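Long-range contacts in VP2 (Primate bocaparvovirus 1, PDB 7L0Y), which self-assembles into the T=1 icosahedral capsid of human bocavirus 1, a shell of 60 subunits about 26 nm across: residues K50-E55 and Q64-T69; Y169-N174 and Y195-F200; E173-D178 and G310-G315; S316-P321 and D410-S415; P395-K400 and D419-T424. One frame throughout, in Å; residues are numbered along the deposited sequence.

The five contacts show how a capsid subunit with little helix is held by a beta hairpin and by loops packed on one another. Contacts 1, 2 and 3 form one neighbourhood: the centres of contacts 1 and 2 lie about 9 Å apart, and those of contacts 2 and 3 about 13 Å, with Glu173 and Asn174 shared between the latter two. Val67 of contact 1 meets Tyr169 of contact 2 backbone to backbone. The chain passes directly from 310-315 into 316-321, leading from contact 3 to contact 4, whose centres are about 21 Å apart. Contacts 4 and 5 interleave along the sequence and touch through Ser415, their centres about 15 Å apart. All five also meet a neighbouring subunit.

Contact 1 of 5, residues K50-E55 and Q64-T69; sequences KTEAIE and QRCVTT
Lys50 and Glu52 pair with Thr68 and Cys66 across an antiparallel beta hairpin, a clear example of backbone bonds setting the register that side chains then exploit. Lys50 and Thr68 are a hydrogen-bonded pair, Lys50 N giving to Thr68 O at 3.1 Å and Thr68 N to Lys50 O at 2.8 Å. Glu52 and Cys66 form the next such pair, with Cys66 N held by Glu52 O at 2.8 Å. Beyond the end of the strand, Ile54 N still reaches Gln64 O (3.0 Å). Thr51-Val67 and Ala53-Arg65 are the non-hydrogen-bonded pairs in between.

The polar side-chain link runs diagonally: Thr68 OG1 donates to the syn lone pair of Glu52 OE2 at 3.1 Å. A bend at chi2 (85°) curls the Glu52 carboxylate back across the opposite strand and makes this possible. The same hydroxyl also bonds to Asn45, so it is gripped twice.

Apolar contact is modest. On one face Thr51 CG2 rests on Val67 CB at 3.8 Å, while Ile54 and Gln64 run side by side, CD1 of the isoleucine 3.5 Å from CB of the glutamine.

Thr51 OG1 bonds to Val493 O of a neighbouring subunit, and Pro242 of another packs on Cys66. Within the chain, strand 65-69 has strand 161-169 antiparallel to it on its other side, paired through Tyr167 and Tyr169.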
# COMPACT_ATOMS: atom_id res chain seq x y z
N LYS A 50 14.97 -97.51 -52.84
CA LYS A 50 14.74 -98.86 -53.33
C LYS A 50 13.95 -99.61 -52.27
O LYS A 50 13.97 -99.26 -51.10
CB LYS A 50 16.05 -99.59 -53.60
CG LYS A 50 16.92 -98.92 -54.63
CD LYS A 50 18.28 -99.57 -54.70
CE LYS A 50 19.17 -98.86 -55.69
NZ LYS A 50 20.54 -99.41 -55.70
N THR A 51 13.25 -100.65 -52.70
CA THR A 51 12.66 -101.61 -51.78
C THR A 51 13.30 -102.96 -52.03
O THR A 51 13.90 -103.18 -53.08
CB THR A 51 11.15 -101.70 -51.93
OG1 THR A 51 10.82 -102.06 -53.27
CG2 THR A 51 10.50 -100.36 -51.60
N GLU A 52 13.25 -103.84 -51.04
CA GLU A 52 13.80 -105.18 -51.17
C GLU A 52 12.89 -106.13 -50.42
O GLU A 52 12.45 -105.82 -49.31
CB GLU A 52 15.22 -105.28 -50.61
CG GLU A 52 16.25 -104.45 -51.34
CD GLU A 52 16.30 -103.02 -50.84
OE1 GLU A 52 15.55 -102.69 -49.90
OE2 GLU A 52 17.08 -102.22 -51.39
N ALA A 53 12.60 -107.27 -51.03
CA ALA A 53 11.84 -108.33 -50.39
C ALA A 53 12.66 -109.61 -50.43
O ALA A 53 13.30 -109.91 -51.45
CB ALA A 53 10.49 -108.54 -51.07
N ILE A 54 12.68 -110.34 -49.31
CA ILE A 54 13.45 -111.57 -49.23
C ILE A 54 12.71 -112.73 -49.88
O ILE A 54 13.32 -113.60 -50.51
CB ILE A 54 13.79 -111.89 -47.76
CG1 ILE A 54 14.75 -110.84 -47.19
CG2 ILE A 54 14.38 -113.28 -47.64
CD1 ILE A 54 14.97 -111.00 -45.70
N GLU A 55 11.38 -112.74 -49.75
CA GLU A 55 10.51 -113.86 -50.12
C GLU A 55 10.79 -115.11 -49.30
O GLU A 55 10.51 -116.22 -49.77
CB GLU A 55 10.58 -114.20 -51.62
CG GLU A 55 10.00 -113.13 -52.55
CD GLU A 55 11.01 -112.10 -53.01
OE1 GLU A 55 12.19 -112.19 -52.63
OE2 GLU A 55 10.63 -111.19 -53.78
N GLN A 64 11.49 -110.47 -45.01
CA GLN A 64 11.56 -109.06 -44.71
C GLN A 64 11.33 -108.26 -45.98
O GLN A 64 11.62 -108.71 -47.09
CB GLN A 64 12.91 -108.65 -44.10
CG GLN A 64 13.12 -109.10 -42.68
CD GLN A 64 12.14 -108.47 -41.74
OE1 GLN A 64 11.79 -107.31 -41.90
NE2 GLN A 64 11.67 -109.22 -40.75
N ARG A 65 10.80 -107.07 -45.80
CA ARG A 65 10.66 -106.11 -46.87
C ARG A 65 11.16 -104.79 -46.34
O ARG A 65 10.66 -104.29 -45.33
CB ARG A 65 9.21 -105.98 -47.32
CG ARG A 65 9.03 -105.19 -48.58
CD ARG A 65 7.56 -104.99 -48.80
NE ARG A 65 7.26 -104.31 -50.04
CZ ARG A 65 6.94 -104.95 -51.15
NH1 ARG A 65 6.83 -106.27 -51.12
NH2 ARG A 65 6.67 -104.28 -52.26
N CYS A 66 12.16 -104.23 -47.00
CA CYS A 66 12.73 -102.98 -46.53
C CYS A 66 12.83 -102.02 -47.69
O CYS A 66 13.04 -102.41 -48.83
CB CYS A 66 14.12 -103.17 -45.92
SG CYS A 66 15.29 -103.97 -47.03
N VAL A 67 12.66 -100.75 -47.38
CA VAL A 67 12.99 -99.67 -48.29
C VAL A 67 14.24 -98.98 -47.77
O VAL A 67 14.30 -98.54 -46.62
CB VAL A 67 11.81 -98.71 -48.47
CG1 VAL A 67 11.13 -98.56 -47.19
CG2 VAL A 67 12.31 -97.34 -48.92
N THR A 68 15.26 -98.93 -48.61
CA THR A 68 16.52 -98.28 -48.30
C THR A 68 16.54 -96.90 -48.95
O THR A 68 15.99 -96.70 -50.03
CB THR A 68 17.70 -99.12 -48.78
OG1 THR A 68 17.55 -99.40 -50.17
CG2 THR A 68 17.76 -100.42 -48.02
N THR A 69 17.18 -95.97 -48.28
CA THR A 69 17.11 -94.58 -48.68
C THR A 69 18.49 -94.08 -49.06
O THR A 69 19.50 -94.72 -48.72
CB THR A 69 16.54 -93.72 -47.55
OG1 THR A 69 17.48 -93.67 -46.49
CG2 THR A 69 15.26 -94.34 -47.02

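Contact 2 of 5, residues Y169-N174 and Y195-F200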
# COMPACT_ATOMS: atom_id res chain seq x y z
N TYR A 169 13.94 -98.67 -43.54
CA TYR A 169 12.84 -99.01 -42.66
C TYR A 169 11.99 -100.07 -43.31
O TYR A 169 12.02 -100.27 -44.53
CB TYR A 169 12.00 -97.77 -42.31
CG TYR A 169 11.38 -97.09 -43.50
CD1 TYR A 169 10.12 -97.44 -43.94
CD2 TYR A 169 12.06 -96.09 -44.17
CE1 TYR A 169 9.55 -96.81 -45.00
CE2 TYR A 169 11.50 -95.46 -45.24
CZ TYR A 169 10.25 -95.82 -45.66
OH TYR A 169 9.68 -95.21 -46.74
N ILE A 170 11.22 -100.77 -42.48
CA ILE A 170 10.35 -101.85 -42.91
C ILE A 170 8.97 -101.25 -43.16
O ILE A 170 8.32 -100.81 -42.20
CB ILE A 170 10.31 -102.97 -41.86
CG1 ILE A 170 11.70 -103.58 -41.71
CG2 ILE A 170 9.31 -104.02 -42.25
CD1 ILE A 170 11.85 -104.45 -40.50
N PRO A 171 8.52 -101.16 -44.41
CA PRO A 171 7.21 -100.55 -44.66
C PRO A 171 6.04 -101.43 -44.28
O PRO A 171 4.96 -100.92 -43.95
CB PRO A 171 7.26 -100.27 -46.17
CG PRO A 171 8.15 -101.32 -46.70
CD PRO A 171 9.17 -101.60 -45.65
N ILE A 172 6.20 -102.74 -44.31
CA ILE A 172 5.10 -103.65 -44.07
C ILE A 172 5.66 -104.93 -43.49
O ILE A 172 6.84 -105.25 -43.68
CB ILE A 172 4.31 -103.94 -45.37
CG1 ILE A 172 2.98 -104.63 -45.07
CG2 ILE A 172 5.11 -104.82 -46.28
CD1 ILE A 172 2.07 -104.69 -46.25
N GLU A 173 4.83 -105.68 -42.78
CA GLU A 173 5.22 -107.00 -42.34
C GLU A 173 5.07 -107.95 -43.52
O GLU A 173 3.96 -108.16 -44.01
CB GLU A 173 4.37 -107.43 -41.15
CG GLU A 173 4.85 -108.69 -40.45
CD GLU A 173 4.04 -108.98 -39.20
OE1 GLU A 173 3.08 -108.24 -38.93
OE2 GLU A 173 4.38 -109.94 -38.48
N ASN A 174 6.18 -108.52 -43.98
CA ASN A 174 6.22 -109.08 -45.32
C ASN A 174 5.49 -110.41 -45.40
O ASN A 174 4.88 -110.73 -46.42
CB ASN A 174 7.67 -109.24 -45.78
CG ASN A 174 7.78 -109.49 -47.27
OD1 ASN A 174 6.98 -108.99 -48.06
ND2 ASN A 174 8.79 -110.26 -47.66
N TYR A 195 -1.73 -102.23 -50.46
CA TYR A 195 -2.22 -100.98 -51.01
C TYR A 195 -2.00 -99.82 -50.05
O TYR A 195 -1.76 -98.69 -50.48
CB TYR A 195 -3.70 -101.09 -51.35
CG TYR A 195 -3.99 -102.08 -52.44
CD1 TYR A 195 -3.09 -102.27 -53.47
CD2 TYR A 195 -5.17 -102.80 -52.45
CE1 TYR A 195 -3.35 -103.17 -54.46
CE2 TYR A 195 -5.44 -103.70 -53.45
CZ TYR A 195 -4.52 -103.87 -54.46
OH TYR A 195 -4.77 -104.77 -55.46
N GLN A 196 -2.12 -100.07 -48.76
CA GLN A 196 -1.94 -99.03 -47.76
C GLN A 196 -0.56 -99.04 -47.13
O GLN A 196 -0.32 -98.31 -46.17
CB GLN A 196 -3.04 -99.14 -46.71
CG GLN A 196 -3.18 -100.48 -46.12
CD GLN A 196 -4.39 -100.59 -45.24
OE1 GLN A 196 -5.26 -99.73 -45.26
NE2 GLN A 196 -4.50 -101.68 -44.51
N MET A 197 0.35 -99.85 -47.64
CA MET A 197 1.73 -99.80 -47.18
C MET A 197 2.32 -98.41 -47.41
O MET A 197 2.33 -97.92 -48.55
CB MET A 197 2.58 -100.84 -47.90
CG MET A 197 4.05 -100.72 -47.61
SD MET A 197 5.02 -102.05 -48.33
CE MET A 197 4.89 -101.69 -50.06
N PRO A 198 2.81 -97.75 -46.37
CA PRO A 198 3.28 -96.38 -46.52
C PRO A 198 4.62 -96.30 -47.23
O PRO A 198 5.37 -97.27 -47.34
CB PRO A 198 3.40 -95.89 -45.08
CG PRO A 198 3.68 -97.09 -44.34
CD PRO A 198 2.94 -98.20 -44.98
N PHE A 199 4.93 -95.11 -47.69
CA PHE A 199 6.22 -94.82 -48.28
C PHE A 199 6.66 -93.45 -47.81
O PHE A 199 5.88 -92.50 -47.81
CB PHE A 199 6.16 -94.91 -49.80
CG PHE A 199 7.41 -94.48 -50.47
CD1 PHE A 199 8.61 -95.04 -50.11
CD2 PHE A 199 7.37 -93.61 -51.53
CE1 PHE A 199 9.76 -94.65 -50.72
CE2 PHE A 199 8.52 -93.24 -52.17
CZ PHE A 199 9.72 -93.77 -51.76
N PHE A 200 7.90 -93.37 -47.35
CA PHE A 200 8.42 -92.18 -46.73
C PHE A 200 9.64 -91.68 -47.49
O PHE A 200 10.56 -92.44 -47.79
CB PHE A 200 8.78 -92.43 -45.28
CG PHE A 200 7.61 -92.75 -44.43
CD1 PHE A 200 6.83 -91.75 -43.90
CD2 PHE A 200 7.27 -94.06 -44.18
CE1 PHE A 200 5.75 -92.05 -43.13
CE2 PHE A 200 6.19 -94.37 -43.41
CZ PHE A 200 5.43 -93.36 -42.88
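Tyr169, Pro171 and Ile172 meet Met197, Pro198 and Phe200 in a buried contact between two irregular segments: the chain leaving strand 161-169 and the loop that follows helix 189-195. The touching parts run in nearly opposite directions, yet the case shows how side chains can join such segments without a strand ladder.

At one end Phe200 N donates to Tyr169 OH at 2.6 Å. The two rings form an offset edge-to-face pair, the edge of Phe200 toward the face of Tyr169, with centroids 5.5 Å apart and planes at 74°. Here Tyr169 CE1 lies near the plane of the Phe200 ring, 3.7 Å from its CD2.

At the other end Met197 fills the angle between two residues. Its CG, set opposite the backbone N (chi1 172°), lies alongside Pro171 with CG 3.5 Å from the proline CB. The methionine crosses Ile172 at about a right angle, SD 3.4 Å from the isoleucine CG2. Between the two ends, Pro198 CD sits 3.5 Å from Pro171 O.

In the assembly, Met197 O and Phe199 N are bonded by Arg469 and Asn467 of a neighbouring subunit, residues within the stretch assigned as nuclear localization signal. Chemically, then, the contact is mostly apolar, with one amide-to-hydroxyl bond across it: the tyrosine oxygen supplies a buried acceptor for the amide of Phe200, binding the two segments together.

Contact 3 of 5, residues E173-D178 and G310-G315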
# COMPACT_ATOMS: atom_id res chain seq x y z
N GLU A 173 4.83 -105.68 -42.78
CA GLU A 173 5.22 -107.00 -42.34
C GLU A 173 5.07 -107.95 -43.52
O GLU A 173 3.96 -108.16 -44.01
CB GLU A 173 4.37 -107.43 -41.15
CG GLU A 173 4.85 -108.69 -40.45
CD GLU A 173 4.04 -108.98 -39.20
OE1 GLU A 173 3.08 -108.24 -38.93
OE2 GLU A 173 4.38 -109.94 -38.48
N ASN A 174 6.18 -108.52 -43.98
CA ASN A 174 6.22 -109.08 -45.32
C ASN A 174 5.49 -110.41 -45.40
O ASN A 174 4.88 -110.73 -46.42
CB ASN A 174 7.67 -109.24 -45.78
CG ASN A 174 7.78 -109.49 -47.27
OD1 ASN A 174 6.98 -108.99 -48.06
ND2 ASN A 174 8.79 -110.26 -47.66
N GLU A 175 5.54 -111.20 -44.33
CA GLU A 175 4.84 -112.48 -44.34
C GLU A 175 3.34 -112.28 -44.45
O GLU A 175 2.63 -113.15 -44.97
CB GLU A 175 5.19 -113.26 -43.08
CG GLU A 175 4.65 -114.68 -43.03
CD GLU A 175 5.30 -115.60 -44.04
OE1 GLU A 175 6.36 -115.24 -44.58
OE2 GLU A 175 4.74 -116.68 -44.30
N LEU A 176 2.84 -111.14 -43.98
CA LEU A 176 1.41 -110.86 -44.09
C LEU A 176 1.00 -110.60 -45.53
O LEU A 176 -0.18 -110.70 -45.88
CB LEU A 176 1.02 -109.69 -43.20
CG LEU A 176 0.63 -110.07 -41.78
CD1 LEU A 176 -0.41 -111.16 -41.87
CD2 LEU A 176 1.81 -110.57 -41.01
N ALA A 177 1.96 -110.26 -46.39
CA ALA A 177 1.71 -110.26 -47.83
C ALA A 177 2.56 -111.34 -48.49
O ALA A 177 3.75 -111.19 -48.72
CB ALA A 177 1.99 -108.89 -48.41
N ASP A 178 1.89 -112.43 -48.84
CA ASP A 178 2.57 -113.56 -49.47
C ASP A 178 2.37 -113.46 -50.97
O ASP A 178 2.75 -114.36 -51.73
CB ASP A 178 2.04 -114.88 -48.91
CG ASP A 178 2.94 -116.05 -49.24
OD1 ASP A 178 4.03 -115.83 -49.80
OD2 ASP A 178 2.55 -117.20 -48.95
N GLY A 310 7.63 -122.22 -37.52
CA GLY A 310 8.91 -121.58 -37.29
C GLY A 310 8.80 -120.10 -37.08
O GLY A 310 9.81 -119.39 -37.19
N ALA A 311 7.59 -119.60 -36.82
CA ALA A 311 7.18 -118.21 -36.74
C ALA A 311 7.11 -117.57 -38.11
O ALA A 311 6.56 -116.47 -38.24
CB ALA A 311 8.08 -117.36 -35.83
N ALA A 312 7.63 -118.22 -39.16
CA ALA A 312 7.68 -117.66 -40.51
C ALA A 312 8.26 -116.25 -40.47
O ALA A 312 9.22 -115.98 -39.74
CB ALA A 312 6.30 -117.66 -41.15
N GLY A 313 7.66 -115.35 -41.23
CA GLY A 313 8.01 -113.95 -41.10
C GLY A 313 7.06 -113.22 -40.18
O GLY A 313 7.19 -112.01 -39.96
N PHE A 314 6.08 -113.93 -39.63
CA PHE A 314 5.17 -113.32 -38.67
C PHE A 314 5.93 -112.93 -37.42
O PHE A 314 6.65 -113.75 -36.82
CB PHE A 314 4.04 -114.28 -38.30
CG PHE A 314 3.17 -114.68 -39.45
CD1 PHE A 314 2.21 -113.82 -39.93
CD2 PHE A 314 3.29 -115.94 -40.02
CE1 PHE A 314 1.40 -114.19 -40.98
CE2 PHE A 314 2.47 -116.31 -41.06
CZ PHE A 314 1.53 -115.43 -41.55
N GLY A 315 5.79 -111.68 -37.03
CA GLY A 315 6.24 -111.28 -35.73
C GLY A 315 7.74 -111.20 -35.54
O GLY A 315 8.55 -111.57 -36.38
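Glu173, Glu175 and Leu176 receive a type II' beta turn, Ala311 to Phe314, whose last residue sets its ring against Glu175 and Leu176, while Glu173 takes the next amide. The example shows one turn gripped by polar and apolar means at once, joining the loop before helix 189-195 to the chain that leads into strand 316-318.

A single hydrogen bond crosses the contact. Gly315 N points almost straight at Glu173 OE2 (2.7 Å, 168° at the hydrogen) and meets it nearly along the C-O axis. The glutamate reaches this far because its chain is extended, with CG opposite the backbone N (chi1 -170°).

The second interaction is CH-pi: Glu175 CG lies over one face of Phe314, 3.5 Å from the ring centroid. From there the chain bends at chi2 (68°) and carries OE2 to 3.6 Å from Ala312 CB. Gly313, having no side chain, lets Glu175 CB approach its CA to 3.5 Å.

Apolar packing completes the grip. Leu176, which also touches Leu193 of the helix, crosses the phenylalanine at about a right angle; its CD2 is 3.4 Å from Phe314 CD1, while its CD1 lies in the ring plane, 3.6 Å from Phe314 CE1.

Contact 4 of 5, residues S316-P321 and D410-S415; sequences SGFDPP and DPFDGS
Pro320, preceded by a cis peptide bond, presents its carbonyl to the ring edge of Phe412, with Pro320 O 3.1 Å from Phe412 CD2, and no hydrogen bond crosses between the two segments. The principle illustrated is that one aromatic side chain can carry nearly a whole contact. Phe412 also has Pro321 O near its CE2 at 3.7 Å. Its CE2 approaches the edge of Phe318, 3.7 Å from CZ, the ring planes lying 76° apart.

The phenylalanine projects from a type I turn, Pro411 to Gly414, closed by Gly414 N on Pro411 O; its CG lies opposite the carbonyl carbon (chi1 -69°), which sends the ring toward Pro320 and Phe318. Asp413 OD1 takes two bonds from one face of its carboxylate: Ser415 N at 3.0 Å, well above the plane, and Ser415 OG at 3.1 Å, closer to the plane. Arg387 forms a salt bridge with Asp410 and bonds to the carbonyls of Gly414 and Ser415. Across the contact, Asp319 forms salt bridges with Arg285 and with Arg248 of a neighbouring subunit.

A type I turn overlapped by an Asx turn thus carries Phe412, inside the long GH insertion between strands 215-232 and 424-429 of the parvovirus jelly roll.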
# COMPACT_ATOMS: atom_id res chain seq x y z
N SER A 316 8.10 -110.70 -34.36
CA SER A 316 9.48 -110.50 -33.96
C SER A 316 9.70 -111.22 -32.64
O SER A 316 8.75 -111.53 -31.92
CB SER A 316 9.81 -109.01 -33.84
OG SER A 316 11.14 -108.80 -33.41
N GLY A 317 10.96 -111.48 -32.33
CA GLY A 317 11.31 -112.19 -31.12
C GLY A 317 11.37 -111.28 -29.92
O GLY A 317 11.81 -110.13 -30.01
N PHE A 318 10.93 -111.80 -28.77
CA PHE A 318 10.93 -111.05 -27.52
C PHE A 318 12.06 -111.60 -26.67
O PHE A 318 11.98 -112.70 -26.12
CB PHE A 318 9.58 -111.17 -26.83
CG PHE A 318 9.49 -110.42 -25.55
CD1 PHE A 318 9.17 -109.08 -25.54
CD2 PHE A 318 9.75 -111.05 -24.35
CE1 PHE A 318 9.10 -108.39 -24.36
CE2 PHE A 318 9.67 -110.37 -23.17
CZ PHE A 318 9.35 -109.03 -23.18
N ASP A 319 13.13 -110.83 -26.55
CA ASP A 319 14.29 -111.28 -25.80
C ASP A 319 15.00 -110.09 -25.16
O ASP A 319 15.09 -109.03 -25.77
CB ASP A 319 15.22 -112.04 -26.73
CG ASP A 319 16.39 -112.65 -26.01
OD1 ASP A 319 16.18 -113.58 -25.21
OD2 ASP A 319 17.53 -112.20 -26.25
N PRO A 320 15.52 -110.26 -23.93
CA PRO A 320 15.37 -111.42 -23.05
C PRO A 320 14.00 -111.52 -22.41
O PRO A 320 13.41 -110.51 -22.04
CB PRO A 320 16.45 -111.19 -22.00
CG PRO A 320 16.58 -109.72 -21.93
CD PRO A 320 16.35 -109.21 -23.32
N PRO A 321 13.47 -112.73 -22.32
CA PRO A 321 12.14 -112.92 -21.74
C PRO A 321 12.08 -112.81 -20.23
O PRO A 321 11.03 -112.48 -19.67
CB PRO A 321 11.78 -114.33 -22.20
CG PRO A 321 13.09 -115.01 -22.27
CD PRO A 321 14.10 -114.00 -22.70
N ASP A 410 9.23 -101.09 -18.87
CA ASP A 410 10.52 -101.43 -18.28
C ASP A 410 11.23 -102.37 -19.24
O ASP A 410 11.29 -103.58 -18.98
CB ASP A 410 10.34 -102.04 -16.89
CG ASP A 410 11.65 -102.42 -16.24
OD1 ASP A 410 12.45 -101.52 -15.94
OD2 ASP A 410 11.87 -103.63 -16.02
N PRO A 411 11.75 -101.86 -20.35
CA PRO A 411 12.43 -102.73 -21.31
C PRO A 411 13.50 -103.59 -20.64
O PRO A 411 14.30 -103.11 -19.84
CB PRO A 411 13.05 -101.74 -22.30
CG PRO A 411 12.12 -100.60 -22.26
CD PRO A 411 11.63 -100.49 -20.85
N PHE A 412 13.49 -104.88 -20.97
CA PHE A 412 14.32 -105.83 -20.24
C PHE A 412 15.78 -105.71 -20.60
O PHE A 412 16.64 -106.16 -19.84
CB PHE A 412 13.81 -107.24 -20.48
CG PHE A 412 12.50 -107.51 -19.85
CD1 PHE A 412 12.04 -106.70 -18.83
CD2 PHE A 412 11.72 -108.57 -20.26
CE1 PHE A 412 10.83 -106.94 -18.24
CE2 PHE A 412 10.51 -108.82 -19.67
CZ PHE A 412 10.06 -108.00 -18.66
N ASP A 413 16.10 -105.11 -21.74
CA ASP A 413 17.50 -104.85 -22.05
C ASP A 413 18.06 -103.75 -21.16
O ASP A 413 19.28 -103.64 -21.02
CB ASP A 413 17.66 -104.48 -23.52
CG ASP A 413 16.90 -103.23 -23.90
OD1 ASP A 413 16.11 -102.73 -23.08
OD2 ASP A 413 17.11 -102.74 -25.02
N GLY A 414 17.20 -102.94 -20.56
CA GLY A 414 17.62 -101.88 -19.67
C GLY A 414 17.52 -100.48 -20.25
O GLY A 414 17.82 -99.52 -19.53
N SER A 415 17.12 -100.33 -21.50
CA SER A 415 17.03 -99.00 -22.08
C SER A 415 15.76 -98.30 -21.61
O SER A 415 14.74 -98.93 -21.34
CB SER A 415 17.05 -99.08 -23.60
OG SER A 415 15.92 -99.77 -24.09

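Contact 5 of 5, residues P395-K400 and D419-T424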
# COMPACT_ATOMS: atom_id res chain seq x y z
N PRO A 395 22.43 -99.44 -24.57
CA PRO A 395 21.68 -98.31 -25.11
C PRO A 395 21.03 -97.50 -24.01
O PRO A 395 20.64 -98.02 -22.96
CB PRO A 395 20.62 -98.98 -25.98
CG PRO A 395 21.21 -100.28 -26.32
CD PRO A 395 22.00 -100.71 -25.15
N ILE A 396 20.89 -96.20 -24.25
CA ILE A 396 20.31 -95.32 -23.25
C ILE A 396 18.79 -95.39 -23.30
O ILE A 396 18.14 -95.79 -22.32
CB ILE A 396 20.81 -93.88 -23.44
CG1 ILE A 396 22.32 -93.83 -23.32
CG2 ILE A 396 20.19 -92.97 -22.42
CD1 ILE A 396 22.91 -92.52 -23.69
N TRP A 397 18.20 -95.01 -24.42
CA TRP A 397 16.76 -94.91 -24.54
C TRP A 397 16.24 -95.87 -25.60
O TRP A 397 16.99 -96.36 -26.45
CB TRP A 397 16.31 -93.49 -24.92
CG TRP A 397 16.90 -93.03 -26.20
CD1 TRP A 397 16.44 -93.29 -27.45
CD2 TRP A 397 18.03 -92.17 -26.36
NE1 TRP A 397 17.23 -92.69 -28.38
CE2 TRP A 397 18.21 -91.99 -27.74
CE3 TRP A 397 18.91 -91.56 -25.47
CZ2 TRP A 397 19.24 -91.21 -28.25
CZ3 TRP A 397 19.92 -90.79 -25.98
CH2 TRP A 397 20.09 -90.63 -27.36
N CYS A 398 14.95 -96.15 -25.51
CA CYS A 398 14.17 -96.62 -26.64
C CYS A 398 12.95 -95.72 -26.74
O CYS A 398 12.54 -95.11 -25.76
CB CYS A 398 13.73 -98.08 -26.49
SG CYS A 398 12.85 -98.73 -27.94
N LYS A 399 12.38 -95.63 -27.93
CA LYS A 399 11.17 -94.84 -28.09
C LYS A 399 9.95 -95.66 -27.73
O LYS A 399 9.82 -96.82 -28.14
CB LYS A 399 11.06 -94.33 -29.52
CG LYS A 399 9.87 -93.42 -29.73
CD LYS A 399 9.79 -92.92 -31.14
CE LYS A 399 8.51 -92.16 -31.36
NZ LYS A 399 8.43 -90.97 -30.47
N LYS A 400 9.07 -95.07 -26.93
CA LYS A 400 7.80 -95.70 -26.61
C LYS A 400 6.94 -95.77 -27.87
O LYS A 400 6.76 -94.75 -28.53
CB LYS A 400 7.05 -94.90 -25.55
CG LYS A 400 7.73 -94.80 -24.23
CD LYS A 400 7.01 -93.81 -23.33
CE LYS A 400 7.72 -93.66 -22.00
NZ LYS A 400 7.08 -92.66 -21.12
N ASP A 419 8.90 -91.13 -24.42
CA ASP A 419 7.86 -90.71 -25.35
C ASP A 419 8.46 -89.96 -26.53
O ASP A 419 8.08 -90.21 -27.68
CB ASP A 419 6.84 -89.86 -24.61
CG ASP A 419 7.47 -88.70 -23.86
OD1 ASP A 419 8.67 -88.43 -24.08
OD2 ASP A 419 6.77 -88.08 -23.04
N HIS A 420 9.39 -89.05 -26.28
CA HIS A 420 10.09 -88.31 -27.33
C HIS A 420 11.58 -88.32 -27.03
O HIS A 420 12.11 -87.40 -26.41
CB HIS A 420 9.56 -86.88 -27.44
CG HIS A 420 8.10 -86.82 -27.77
ND1 HIS A 420 7.61 -87.18 -29.00
CD2 HIS A 420 7.03 -86.47 -27.02
CE1 HIS A 420 6.29 -87.04 -29.00
NE2 HIS A 420 5.92 -86.61 -27.81
N PRO A 421 12.28 -89.36 -27.47
CA PRO A 421 13.73 -89.36 -27.38
C PRO A 421 14.31 -88.31 -28.31
O PRO A 421 13.58 -87.74 -29.14
CB PRO A 421 14.10 -90.78 -27.83
CG PRO A 421 12.99 -91.19 -28.69
CD PRO A 421 11.76 -90.57 -28.12
N PRO A 422 15.59 -87.99 -28.18
CA PRO A 422 16.21 -87.04 -29.10
C PRO A 422 15.95 -87.41 -30.55
O PRO A 422 16.00 -88.59 -30.91
CB PRO A 422 17.70 -87.14 -28.76
CG PRO A 422 17.73 -87.62 -27.39
CD PRO A 422 16.57 -88.52 -27.21
N GLY A 423 15.66 -86.42 -31.39
CA GLY A 423 15.36 -86.72 -32.77
C GLY A 423 16.60 -87.20 -33.51
O GLY A 423 17.72 -86.80 -33.20
N THR A 424 16.38 -88.07 -34.49
CA THR A 424 17.47 -88.52 -35.33
C THR A 424 17.88 -87.43 -36.29
O THR A 424 17.04 -86.80 -36.94
CB THR A 424 17.06 -89.77 -36.11
OG1 THR A 424 16.81 -90.84 -35.19
CG2 THR A 424 18.15 -90.17 -37.06
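Asp419 opens the second segment by meeting two lysines with its backbone. The aliphatic part of Lys400 runs past it, CD 3.5 Å from Asp419 N, while Lys399 NZ donates to Asp419 O at 2.9 Å. Lys399 reaches that carbonyl with an extended chain that turns only at its last bond (chi4 61°). His420 follows, its ND1 4.1 Å from the same NZ.

Pro421 touches both Lys399 and Trp397. Its CG packs against Lys399 CB at 3.8 Å, and its CB lies over the five-membered ring of Trp397, 3.8 Å from the centroid. Pro422 continues along the same indole: its CD stands almost directly above the six-membered ring, 3.8 Å from the centroid and 8° off the normal. Pro422 also touches Phe220 and Phe222 of strand 215-232, a strand of the jelly roll; strand 397-399 in turn pairs in parallel with strand 416-418.

The worked example shows two successive prolines, which have no backbone N-H, using ring C-H groups on the same indole face. Asp419 O probably steadies the lysine ammonium; at pH 2.6 His420 is likely to be positive too, so the carbonyl may help offset the repulsion between them.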